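Glucose-6-phosphate isomerase like protein (Thermus thermophilus, PDB 1WIW) probably interconverts phosphosugars as a glucose-6-phosphate or mannose-6-phosphate isomerase. Local coordinates at residues Y35-A41 with E62-F66; L67-G71 with R93-R97; L24-V30 with Y112-F117; S130-L135 with L252-A257. All blocks are in the same frame, centred on the assembly; numbering follows the deposited sequence.

Contact 1. Residues Y35-A41 with E62-F66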
loop_
_atom_site.group_PDB
_atom_site.type_symbol
_atom_site.label_atom_id
_atom_site.label_comp_id
_atom_site.label_asym_id
_atom_site.label_seq_id
_atom_site.Cartn_x
_atom_site.Cartn_y
_atom_site.Cartn_z
ATOM N N TYR B 35 7.203 11.108 -29.636
ATOM C CA TYR B 35 6.458 9.861 -29.545
ATOM C C TYR B 35 5.008 10.109 -29.927
ATOM O O TYR B 35 4.345 10.974 -29.356
ATOM C CB TYR B 35 6.544 9.304 -28.124
ATOM C CG TYR B 35 7.947 8.919 -27.731
ATOM C CD1 TYR B 35 8.528 7.749 -28.214
ATOM C CD2 TYR B 35 8.717 9.749 -26.915
ATOM C CE1 TYR B 35 9.840 7.413 -27.898
ATOM C CE2 TYR B 35 10.033 9.423 -26.595
ATOM C CZ TYR B 35 10.585 8.255 -27.090
ATOM O OH TYR B 35 11.884 7.932 -26.786
ATOM N N PRO B 36 4.497 9.351 -30.906
ATOM C CA PRO B 36 3.113 9.503 -31.357
ATOM C C PRO B 36 2.099 9.126 -30.285
ATOM O O PRO B 36 2.187 8.058 -29.680
ATOM C CB PRO B 36 3.048 8.578 -32.565
ATOM C CG PRO B 36 3.971 7.468 -32.166
ATOM C CD PRO B 36 5.151 8.230 -31.603
ATOM N N GLY B 37 1.140 10.016 -30.049
ATOM C CA GLY B 37 0.113 9.750 -29.064
ATOM C C GLY B 37 -0.939 8.847 -29.676
ATOM O O GLY B 37 -0.868 8.565 -30.873
ATOM N N PRO B 38 -1.920 8.366 -28.892
ATOM C CA PRO B 38 -2.077 8.637 -27.461
ATOM C C PRO B 38 -0.951 8.000 -26.646
ATOM O O PRO B 38 -0.239 7.120 -27.138
ATOM C CB PRO B 38 -3.444 8.035 -27.149
ATOM C CG PRO B 38 -3.492 6.863 -28.063
ATOM C CD PRO B 38 -2.959 7.433 -29.359
ATOM N N HIS B 39 -0.799 8.445 -25.404
ATOM C CA HIS B 39 0.261 7.941 -24.539
ATOM C C HIS B 39 -0.235 7.063 -23.397
ATOM O O HIS B 39 -1.301 7.292 -22.833
ATOM C CB HIS B 39 1.044 9.114 -23.948
ATOM C CG HIS B 39 1.547 10.083 -24.972
ATOM N ND1 HIS B 39 2.430 9.723 -25.967
ATOM C CD2 HIS B 39 1.292 11.401 -25.153
ATOM C CE1 HIS B 39 2.699 10.777 -26.716
ATOM N NE2 HIS B 39 2.022 11.808 -26.244
ATOM N N ALA B 40 0.560 6.057 -23.057
ATOM C CA ALA B 40 0.232 5.154 -21.964
ATOM C C ALA B 40 1.530 4.756 -21.270
ATOM O O ALA B 40 2.600 4.770 -21.882
ATOM C CB ALA B 40 -0.492 3.916 -22.499
ATOM N N ALA B 41 1.438 4.418 -19.990
ATOM C CA ALA B 41 2.610 4.009 -19.241
ATOM C C ALA B 41 2.275 2.956 -18.194
ATOM O O ALA B 41 1.238 3.015 -17.533
ATOM C CB ALA B 41 3.260 5.215 -18.580
ATOM N N GLU B 62 -3.156 1.820 -29.359
ATOM C CA GLU B 62 -2.537 2.627 -30.407
ATOM C C GLU B 62 -1.573 3.657 -29.819
ATOM O O GLU B 62 -1.611 3.946 -28.622
ATOM C CB GLU B 62 -3.618 3.356 -31.207
ATOM C CG GLU B 62 -4.488 4.272 -30.352
ATOM C CD GLU B 62 -5.405 5.166 -31.169
ATOM O OE1 GLU B 62 -6.150 5.967 -30.562
ATOM O OE2 GLU B 62 -5.381 5.073 -32.416
ATOM N N GLY B 63 -0.717 4.214 -30.670
ATOM C CA GLY B 63 0.230 5.217 -30.215
ATOM C C GLY B 63 1.493 4.661 -29.579
ATOM O O GLY B 63 2.174 3.811 -30.158
ATOM N N THR B 64 1.809 5.145 -28.383
ATOM C CA THR B 64 3.001 4.698 -27.679
ATOM C C THR B 64 2.692 4.216 -26.269
ATOM O O THR B 64 1.912 4.831 -25.539
ATOM C CB THR B 64 4.049 5.827 -27.564
ATOM O OG1 THR B 64 4.390 6.308 -28.868
ATOM C CG2 THR B 64 5.306 5.317 -26.880
ATOM N N LEU B 65 3.315 3.106 -25.896
ATOM C CA LEU B 65 3.149 2.536 -24.569
ATOM C C LEU B 65 4.525 2.573 -23.921
ATOM O O LEU B 65 5.454 1.912 -24.384
ATOM C CB LEU B 65 2.637 1.093 -24.663
ATOM C CG LEU B 65 2.433 0.262 -23.387
ATOM C CD1 LEU B 65 3.776 -0.163 -22.825
ATOM C CD2 LEU B 65 1.641 1.057 -22.356
ATOM N N PHE B 66 4.661 3.374 -22.870
ATOM C CA PHE B 66 5.928 3.479 -22.165
ATOM C C PHE B 66 5.984 2.425 -21.069
ATOM O O PHE B 66 5.194 2.447 -20.125
ATOM C CB PHE B 66 6.087 4.873 -21.562
ATOM C CG PHE B 66 6.255 5.954 -22.586
ATOM C CD1 PHE B 66 7.424 6.043 -23.335
ATOM C CD2 PHE B 66 5.241 6.875 -22.814
ATOM C CE1 PHE B 66 7.579 7.035 -24.303
ATOM C CE2 PHE B 66 5.385 7.872 -23.779
ATOM C CZ PHE B 66 6.556 7.951 -24.525
#
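H39-A41 and T64-F66 are the two neighbouring parallel strands of a beta-alpha-beta unit (strand 39-45, helix 48-54, strand 64-70) in the N-terminal SIS-type region of the protein. H39 pairs with T64, A40 with L65 and A41 with F66. T64 N donates almost straight (173°) to P38 O at 3.1 Å, and F66 N to A40 O at 2.7 Å, while the return bond from A40 N to T64 O is weak. Beside the loop carrying the cis peptide before P38 sits G63: a CB here would collide with P38 O, and its backbone angles call for glycine in any case. The T64 hydroxyl, turned beside its own backbone N (chi1 -57°), reaches back to this loop and gives its proton to P36 O, with OG1 to O at 2.9 Å. On the same face of the sheet as T64, the F66 edge meets the Y35 ring in a T-shaped stack, their planes 83° apart and their centroids 5.1 Å apart. F66 CE1 stands over the centre of the Y35 ring, and F66 CZ is 3.6 Å from Y35 CG. T64 CG2 lies against a face of the F66 ring. H39 ND1, buried here, finds no polar partner; F66 CE2 is 4.1 Å from it. On the other side of the sheet A40 CB meets L65 CD2 at 3.6 Å. Strand 64-70 continues the sheet through backbone bonds from L65 to R90 and V92, strand 39-45 is outermost within this chain, and helix 110-121 receives Y35 and F66 on F117, L118 and A121.

Contact 2. Residues L67-G71 with R93-R97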
loop_
_atom_site.group_PDB
_atom_site.type_symbol
_atom_site.label_atom_id
_atom_site.label_comp_id
_atom_site.label_asym_id
_atom_site.label_seq_id
_atom_site.Cartn_x
_atom_site.Cartn_y
_atom_site.Cartn_z
ATOM N N LEU B 67 6.920 1.496 -21.214
ATOM C CA LEU B 67 7.097 0.416 -20.250
ATOM C C LEU B 67 8.270 0.807 -19.357
ATOM O O LEU B 67 9.421 0.682 -19.760
ATOM C CB LEU B 67 7.405 -0.879 -21.005
ATOM C CG LEU B 67 6.871 -2.207 -20.471
ATOM C CD1 LEU B 67 5.374 -2.104 -20.226
ATOM C CD2 LEU B 67 7.176 -3.310 -21.484
ATOM N N LEU B 68 7.974 1.293 -18.154
ATOM C CA LEU B 68 9.020 1.725 -17.226
ATOM C C LEU B 68 9.537 0.551 -16.400
ATOM O O LEU B 68 9.055 0.288 -15.295
ATOM C CB LEU B 68 8.474 2.832 -16.311
ATOM C CG LEU B 68 7.684 3.931 -17.036
ATOM C CD1 LEU B 68 7.317 5.044 -16.064
ATOM C CD2 LEU B 68 8.512 4.489 -18.184
ATOM N N GLU B 69 10.529 -0.146 -16.949
ATOM C CA GLU B 69 11.111 -1.319 -16.306
ATOM C C GLU B 69 12.128 -0.956 -15.234
ATOM O O GLU B 69 13.341 -1.064 -15.448
ATOM C CB GLU B 69 11.765 -2.205 -17.366
ATOM C CG GLU B 69 10.828 -2.536 -18.510
ATOM C CD GLU B 69 11.457 -3.429 -19.561
ATOM O OE1 GLU B 69 10.774 -3.715 -20.569
ATOM O OE2 GLU B 69 12.622 -3.843 -19.383
ATOM N N GLY B 70 11.618 -0.542 -14.077
ATOM C CA GLY B 70 12.471 -0.147 -12.970
ATOM C C GLY B 70 12.850 -1.264 -12.017
ATOM O O GLY B 70 13.272 -0.998 -10.887
ATOM N N GLY B 71 12.674 -2.508 -12.456
ATOM C CA GLY B 71 13.043 -3.650 -11.635
ATOM C C GLY B 71 11.967 -4.431 -10.898
ATOM O O GLY B 71 10.826 -3.983 -10.744
ATOM N N ARG B 93 10.664 0.822 -24.113
ATOM C CA ARG B 93 11.194 0.325 -22.852
ATOM C C ARG B 93 12.175 1.303 -22.223
ATOM O O ARG B 93 13.182 1.672 -22.831
ATOM C CB ARG B 93 11.896 -1.015 -23.076
ATOM C CG ARG B 93 11.008 -2.115 -23.639
ATOM C CD ARG B 93 11.845 -3.341 -23.969
ATOM N NE ARG B 93 12.530 -3.855 -22.786
ATOM C CZ ARG B 93 13.584 -4.664 -22.821
ATOM N NH1 ARG B 93 14.084 -5.058 -23.985
ATOM N NH2 ARG B 93 14.138 -5.080 -21.691
ATOM N N VAL B 94 11.870 1.710 -20.997
ATOM C CA VAL B 94 12.702 2.641 -20.248
ATOM C C VAL B 94 13.083 1.970 -18.930
ATOM O O VAL B 94 12.211 1.650 -18.122
ATOM C CB VAL B 94 11.926 3.942 -19.944
ATOM C CG1 VAL B 94 12.824 4.934 -19.256
ATOM C CG2 VAL B 94 11.367 4.526 -21.227
ATOM N N GLY B 95 14.380 1.750 -18.716
ATOM C CA GLY B 95 14.814 1.106 -17.486
ATOM C C GLY B 95 16.317 0.990 -17.329
ATOM O O GLY B 95 17.068 1.769 -17.912
ATOM N N PHE B 96 16.768 0.016 -16.545
ATOM C CA PHE B 96 18.202 -0.161 -16.325
ATOM C C PHE B 96 18.830 -1.343 -17.056
ATOM O O PHE B 96 20.050 -1.396 -17.202
ATOM C CB PHE B 96 18.503 -0.282 -14.832
ATOM C CG PHE B 96 17.812 -1.433 -14.169
ATOM C CD1 PHE B 96 16.494 -1.320 -13.749
ATOM C CD2 PHE B 96 18.476 -2.641 -13.981
ATOM C CE1 PHE B 96 15.844 -2.397 -13.149
ATOM C CE2 PHE B 96 17.837 -3.722 -13.384
ATOM C CZ PHE B 96 16.519 -3.602 -12.968
ATOM N N ARG B 97 18.018 -2.293 -17.508
ATOM C CA ARG B 97 18.557 -3.446 -18.222
ATOM C C ARG B 97 19.145 -2.997 -19.557
ATOM O O ARG B 97 18.642 -2.065 -20.186
ATOM C CB ARG B 97 17.475 -4.503 -18.452
ATOM C CG ARG B 97 16.926 -5.109 -17.166
ATOM C CD ARG B 97 16.053 -6.329 -17.442
ATOM N NE ARG B 97 15.432 -6.858 -16.228
ATOM C CZ ARG B 97 16.100 -7.327 -15.177
ATOM N NH1 ARG B 97 17.428 -7.341 -15.175
ATOM N NH2 ARG B 97 15.440 -7.787 -14.122
#
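L67-E69 and R93-G95 run side by side as adjacent strands of the parallel sheet, and E69 and R93, on the same side of it, join in a side-on salt bridge. R93 bends at chi3 (59°), which lays NE and NH2 along the carboxylate. R93 NH2 meets E69 OE2 at 3.0 Å, in the guanidinium plane and on the syn lone pair. R93 NE comes to E69 OE1 at 2.8 Å, also from the syn side but well out of the carboxylate plane; the two planes are turned 31° apart. With one nitrogen for each oxygen, apart from a weak second bond from NE to OE2, the pair probably resists rotation of either group. On the other side of the sheet, L68 and V94 lie alongside each other, pointing the same way, with L68 CD2 3.9 Å from V94 CB. V94 N donates nearly straight to L67 O at 2.9 Å. G95 passes close to E69 O, where a CB would clash. L68 and E69 each centre an inverse gamma turn as strand 64-70 ends. There F96, with CG held between its backbone N and carbonyl carbon (chi1 60°), turns its ring edge to the glycines, while R97 CG lies over one ring face. F96 CE1 comes 3.4 Å from G70 C and 3.2 Å from G71 N.

Contact 3. Residues L24-V30 with Y112-F117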
loop_
_atom_site.group_PDB
_atom_site.type_symbol
_atom_site.label_atom_id
_atom_site.label_comp_id
_atom_site.label_asym_id
_atom_site.label_seq_id
_atom_site.Cartn_x
_atom_site.Cartn_y
_atom_site.Cartn_z
ATOM N N LEU B 24 19.899 16.533 -8.327
ATOM C CA LEU B 24 18.800 15.798 -8.947
ATOM C C LEU B 24 18.055 16.477 -10.094
ATOM O O LEU B 24 17.854 15.881 -11.150
ATOM C CB LEU B 24 17.776 15.382 -7.886
ATOM C CG LEU B 24 16.651 14.491 -8.421
ATOM C CD1 LEU B 24 17.240 13.199 -8.988
ATOM C CD2 LEU B 24 15.660 14.183 -7.298
ATOM N N VAL B 25 17.632 17.713 -9.883
ATOM C CA VAL B 25 16.888 18.440 -10.900
ATOM C C VAL B 25 17.683 18.594 -12.194
ATOM O O VAL B 25 18.791 19.119 -12.189
ATOM C CB VAL B 25 16.475 19.836 -10.378
ATOM C CG1 VAL B 25 15.899 20.684 -11.516
ATOM C CG2 VAL B 25 15.447 19.678 -9.259
ATOM N N GLY B 26 17.107 18.134 -13.300
ATOM C CA GLY B 26 17.798 18.244 -14.571
ATOM C C GLY B 26 18.574 16.997 -14.968
ATOM O O GLY B 26 19.222 16.985 -16.013
ATOM N N THR B 27 18.529 15.953 -14.141
ATOM C CA THR B 27 19.224 14.709 -14.476
ATOM C C THR B 27 18.218 13.710 -15.038
ATOM O O THR B 27 17.015 13.804 -14.768
ATOM C CB THR B 27 19.921 14.073 -13.240
ATOM O OG1 THR B 27 18.944 13.722 -12.255
ATOM C CG2 THR B 27 20.922 15.042 -12.638
ATOM N N GLY B 28 18.711 12.754 -15.821
ATOM C CA GLY B 28 17.836 11.759 -16.406
ATOM C C GLY B 28 17.742 11.921 -17.914
ATOM O O GLY B 28 18.049 12.994 -18.438
ATOM N N PRO B 29 17.308 10.878 -18.637
ATOM C CA PRO B 29 17.185 10.942 -20.097
ATOM C C PRO B 29 16.130 11.922 -20.585
ATOM O O PRO B 29 15.117 12.158 -19.923
ATOM C CB PRO B 29 16.837 9.509 -20.473
ATOM C CG PRO B 29 15.987 9.084 -19.316
ATOM C CD PRO B 29 16.789 9.595 -18.131
ATOM N N VAL B 30 16.392 12.476 -21.761
ATOM C CA VAL B 30 15.509 13.429 -22.415
ATOM C C VAL B 30 15.040 12.762 -23.707
ATOM O O VAL B 30 15.845 12.171 -24.432
ATOM C CB VAL B 30 16.280 14.724 -22.761
ATOM C CG1 VAL B 30 15.412 15.657 -23.580
ATOM C CG2 VAL B 30 16.733 15.409 -21.480
ATOM N N TYR B 112 12.205 10.410 -9.920
ATOM C CA TYR B 112 12.177 11.748 -10.499
ATOM C C TYR B 112 12.581 11.697 -11.967
ATOM O O TYR B 112 11.971 12.354 -12.809
ATOM C CB TYR B 112 13.124 12.698 -9.753
ATOM C CG TYR B 112 13.454 13.966 -10.542
ATOM C CD1 TYR B 112 14.535 14.002 -11.422
ATOM C CD2 TYR B 112 12.643 15.101 -10.452
ATOM C CE1 TYR B 112 14.803 15.142 -12.204
ATOM C CE2 TYR B 112 12.897 16.242 -11.229
ATOM C CZ TYR B 112 13.978 16.254 -12.102
ATOM O OH TYR B 112 14.224 17.366 -12.880
ATOM N N ARG B 113 13.615 10.918 -12.271
ATOM C CA ARG B 113 14.099 10.817 -13.641
ATOM C C ARG B 113 13.087 10.141 -14.572
ATOM O O ARG B 113 12.949 10.537 -15.732
ATOM C CB ARG B 113 15.460 10.106 -13.655
ATOM C CG ARG B 113 16.493 10.828 -12.778
ATOM C CD ARG B 113 17.855 10.129 -12.721
ATOM N NE ARG B 113 18.755 10.818 -11.795
ATOM C CZ ARG B 113 19.253 10.275 -10.689
ATOM N NH1 ARG B 113 18.950 9.025 -10.366
ATOM N NH2 ARG B 113 20.036 10.991 -9.888
ATOM N N TYR B 114 12.371 9.134 -14.081
ATOM C CA TYR B 114 11.362 8.483 -14.922
ATOM C C TYR B 114 10.234 9.476 -15.209
ATOM O O TYR B 114 9.779 9.603 -16.349
ATOM C CB TYR B 114 10.762 7.247 -14.235
ATOM C CG TYR B 114 11.599 5.986 -14.318
ATOM C CD1 TYR B 114 12.518 5.665 -13.322
ATOM C CD2 TYR B 114 11.453 5.101 -15.386
ATOM C CE1 TYR B 114 13.276 4.485 -13.384
ATOM C CE2 TYR B 114 12.198 3.923 -15.463
ATOM C CZ TYR B 114 13.107 3.620 -14.461
ATOM O OH TYR B 114 13.844 2.457 -14.533
ATOM N N LEU B 115 9.781 10.175 -14.169
ATOM C CA LEU B 115 8.698 11.149 -14.318
ATOM C C LEU B 115 9.073 12.265 -15.286
ATOM O O LEU B 115 8.277 12.644 -16.148
ATOM C CB LEU B 115 8.324 11.757 -12.960
ATOM C CG LEU B 115 7.236 12.843 -13.019
ATOM C CD1 LEU B 115 5.938 12.271 -13.572
ATOM C CD2 LEU B 115 7.016 13.410 -11.643
ATOM N N ARG B 116 10.288 12.786 -15.134
ATOM C CA ARG B 116 10.784 13.851 -16.000
ATOM C C ARG B 116 10.717 13.408 -17.462
ATOM O O ARG B 116 10.288 14.164 -18.335
ATOM C CB ARG B 116 12.223 14.207 -15.614
ATOM C CG ARG B 116 12.921 15.210 -16.540
ATOM C CD ARG B 116 14.113 15.846 -15.825
ATOM N NE ARG B 116 14.898 16.734 -16.682
ATOM C CZ ARG B 116 15.840 16.317 -17.526
ATOM N NH1 ARG B 116 16.510 17.195 -18.272
ATOM N NH2 ARG B 116 16.118 15.020 -17.621
ATOM N N PHE B 117 11.128 12.174 -17.723
ATOM C CA PHE B 117 11.097 11.651 -19.082
ATOM C C PHE B 117 9.666 11.599 -19.606
ATOM O O PHE B 117 9.398 12.049 -20.721
ATOM C CB PHE B 117 11.728 10.256 -19.135
ATOM C CG PHE B 117 11.702 9.632 -20.506
ATOM C CD1 PHE B 117 10.663 8.783 -20.881
ATOM C CD2 PHE B 117 12.710 9.908 -21.428
ATOM C CE1 PHE B 117 10.630 8.213 -22.158
ATOM C CE2 PHE B 117 12.686 9.345 -22.707
ATOM C CZ PHE B 117 11.646 8.496 -23.072
HETATM O O HOH W 1 19.035 15.794 -18.218
HETATM O O HOH W 2 14.671 12.310 -17.213
#
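Y112 lies along the turn at L24-T27 and meets it atom after atom. Its CB sits 3.8 Å from L24 CD2, CG touches the same leucine at CG and CD2, and CD1 is 3.7 Å from L24 CG. Farther out, CE1 comes within 3.3 Å of L24 O, with T27 O at the ring edge, and CZ passes V25 CA. At the tip Y112 OH accepts a fairly straight bond (163°) from G26 N at 3.0 Å, and it is also hydrogen-bonded to D132 of helix 125-139. A phenylalanine in its place would probably leave G26 N and D132 without their common partner and the turn less firmly fixed. T27 OG1 gives its proton to L24 O and accepts R113 NE at 2.9 Å, in the guanidinium plane; E20 holds the R113 NH2 end by a salt bridge. R116, extended from CG to NE, lays a guanidinium face against G26 O, and its NH2, lying above the carbonyl plane, donates to G28 O at 2.9 Å. Water 2 ties P29 O to R113 O and accepts from R116 NH2. The loop opens with a type II beta turn, L24-T27, with G26 at its third position, and runs on along one face of helix 110-121, whose side chains dock it.

Contact 4. Residues S130-L135 with L252-A257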
loop_
_atom_site.group_PDB
_atom_site.type_symbol
_atom_site.label_atom_id
_atom_site.label_comp_id
_atom_site.label_asym_id
_atom_site.label_seq_id
_atom_site.Cartn_x
_atom_site.Cartn_y
_atom_site.Cartn_z
ATOM N N SER B 130 7.280 23.289 -13.101
ATOM C CA SER B 130 6.754 23.564 -11.761
ATOM C C SER B 130 7.342 22.577 -10.742
ATOM O O SER B 130 7.559 22.923 -9.579
ATOM C CB SER B 130 5.220 23.485 -11.746
ATOM O OG SER B 130 4.759 22.150 -11.875
ATOM N N VAL B 131 7.595 21.348 -11.181
ATOM C CA VAL B 131 8.187 20.335 -10.306
ATOM C C VAL B 131 9.628 20.736 -9.973
ATOM O O VAL B 131 10.031 20.755 -8.813
ATOM C CB VAL B 131 8.202 18.954 -10.989
ATOM C CG1 VAL B 131 9.128 17.998 -10.229
ATOM C CG2 VAL B 131 6.790 18.391 -11.049
ATOM N N ASP B 132 10.404 21.046 -11.008
ATOM C CA ASP B 132 11.793 21.460 -10.824
ATOM C C ASP B 132 11.883 22.709 -9.946
ATOM O O ASP B 132 12.757 22.816 -9.086
ATOM C CB ASP B 132 12.440 21.747 -12.184
ATOM C CG ASP B 132 12.705 20.483 -12.988
ATOM O OD1 ASP B 132 13.125 20.599 -14.158
ATOM O OD2 ASP B 132 12.501 19.378 -12.449
ATOM N N GLU B 133 10.985 23.662 -10.171
ATOM C CA GLU B 133 10.987 24.896 -9.385
ATOM C C GLU B 133 10.766 24.593 -7.906
ATOM O O GLU B 133 11.434 25.153 -7.041
ATOM C CB GLU B 133 9.902 25.848 -9.899
ATOM C CG GLU B 133 10.263 26.506 -11.223
ATOM C CD GLU B 133 9.091 27.215 -11.878
ATOM O OE1 GLU B 133 9.330 27.980 -12.838
ATOM O OE2 GLU B 133 7.935 27.003 -11.448
ATOM N N ALA B 134 9.826 23.698 -7.629
ATOM C CA ALA B 134 9.512 23.303 -6.262
ATOM C C ALA B 134 10.700 22.594 -5.604
ATOM O O ALA B 134 11.033 22.860 -4.448
ATOM C CB ALA B 134 8.289 22.398 -6.257
ATOM N N LEU B 135 11.343 21.692 -6.340
ATOM C CA LEU B 135 12.484 20.977 -5.787
ATOM C C LEU B 135 13.676 21.902 -5.568
ATOM O O LEU B 135 14.409 21.739 -4.597
ATOM C CB LEU B 135 12.880 19.800 -6.688
ATOM C CG LEU B 135 12.233 18.455 -6.306
ATOM C CD1 LEU B 135 10.717 18.572 -6.314
ATOM C CD2 LEU B 135 12.687 17.368 -7.282
ATOM N N LEU B 252 0.769 17.958 -8.462
ATOM C CA LEU B 252 1.880 17.121 -8.896
ATOM C C LEU B 252 3.209 17.649 -8.345
ATOM O O LEU B 252 4.045 16.877 -7.877
ATOM C CB LEU B 252 1.911 17.046 -10.428
ATOM C CG LEU B 252 2.770 15.938 -11.056
ATOM C CD1 LEU B 252 2.308 15.657 -12.479
ATOM C CD2 LEU B 252 4.219 16.349 -11.046
ATOM N N ALA B 253 3.399 18.964 -8.388
ATOM C CA ALA B 253 4.626 19.572 -7.876
ATOM C C ALA B 253 4.729 19.347 -6.369
ATOM O O ALA B 253 5.792 19.011 -5.851
ATOM C CB ALA B 253 4.640 21.069 -8.181
ATOM N N GLN B 254 3.613 19.529 -5.670
ATOM C CA GLN B 254 3.571 19.335 -4.228
ATOM C C GLN B 254 3.960 17.902 -3.848
ATOM O O GLN B 254 4.715 17.680 -2.893
ATOM C CB GLN B 254 2.169 19.658 -3.693
ATOM C CG GLN B 254 1.817 21.145 -3.749
ATOM C CD GLN B 254 0.468 21.450 -3.120
ATOM O OE1 GLN B 254 -0.567 20.992 -3.596
ATOM N NE2 GLN B 254 0.478 22.220 -2.041
ATOM N N VAL B 255 3.450 16.929 -4.595
ATOM C CA VAL B 255 3.773 15.532 -4.314
ATOM C C VAL B 255 5.277 15.298 -4.440
ATOM O O VAL B 255 5.905 14.736 -3.549
ATOM C CB VAL B 255 3.022 14.576 -5.274
ATOM C CG1 VAL B 255 3.633 13.168 -5.213
ATOM C CG2 VAL B 255 1.544 14.514 -4.886
HETATM N N MSE B 256 5.854 15.746 -5.548
HETATM C CA MSE B 256 7.280 15.567 -5.784
HETATM C C MSE B 256 8.131 16.328 -4.759
HETATM O O MSE B 256 9.195 15.851 -4.350
HETATM C CB MSE B 256 7.610 15.999 -7.212
HETATM C CG MSE B 256 8.387 14.966 -8.026
HETATM SE SE MSE B 256 7.741 13.131 -7.893
HETATM C CE MSE B 256 5.981 13.384 -8.654
ATOM N N ALA B 257 7.668 17.504 -4.337
ATOM C CA ALA B 257 8.393 18.289 -3.340
ATOM C C ALA B 257 8.396 17.532 -2.018
ATOM O O ALA B 257 9.402 17.506 -1.312
ATOM C CB ALA B 257 7.742 19.662 -3.157
#
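V131, A134 and L135 pack against L252, A253, M256 and A257 in a buried helix-helix contact, where helix 125-139 meets helix 251-272 of the C-terminal SIS region. Over these segments the axes cross at -39° and approach to 8.4 Å, close enough to bring the CA atoms of V131 and A253 to 4.4 Å. Small side chains make this possible: A134 CB faces both A253 CB and A257 CB, the latter at 4.2 Å. The two methyls of V131 divide between L252 and M256. CG1, anti to the backbone N (chi1 166°), rests 3.8 Å from CG of M256, a selenomethionine whose bent chain leads its end away. CG2 presses on L252 CD2 at 3.3 Å, tighter than normal carbon contact, and also reaches the A253 backbone. An alanine at V131 would probably leave a gap between L252 and M256 and set the L252 tip freer to turn. One turn on, L135 CD1 lies 3.7 Å from M256 O. At the other end the hydroxyl of S130 lies 3.9 Å, OG to CB, from A253, but its polar bonds go to V127 O and to N250 ND2. Between S130-L135 and L252-A257 the contact is therefore almost wholly carbon on carbon, which implies that close apolar fit joins these two segments, while the S130-N250 bond adds a polar tie at the end of the interface.

Contacts 1 and 2 share strand 64-70 and follow one another along it, their centres 16 Å apart, so they tie three neighbouring strands of one sheet. Contact 3 closes the chain around both, and its helix 110-121 covers that sheet: the F117 ring packs on Y35 and F66 of contact 1, while the Y114 hydroxyl oxygen, OH, comes 3.3 Å from G70 CA and 3.4 Å from G95 CA of contact 2. Contact 4 adjoins contact 3, 13 Å from it between centres, joined by Y112 with D132 and by L115 with M256. Contact 4 does not touch contacts 1 and 2; nearest atoms are about 12 and 11 Å away. Helix 110-121 thus links the sheet to the helix pair.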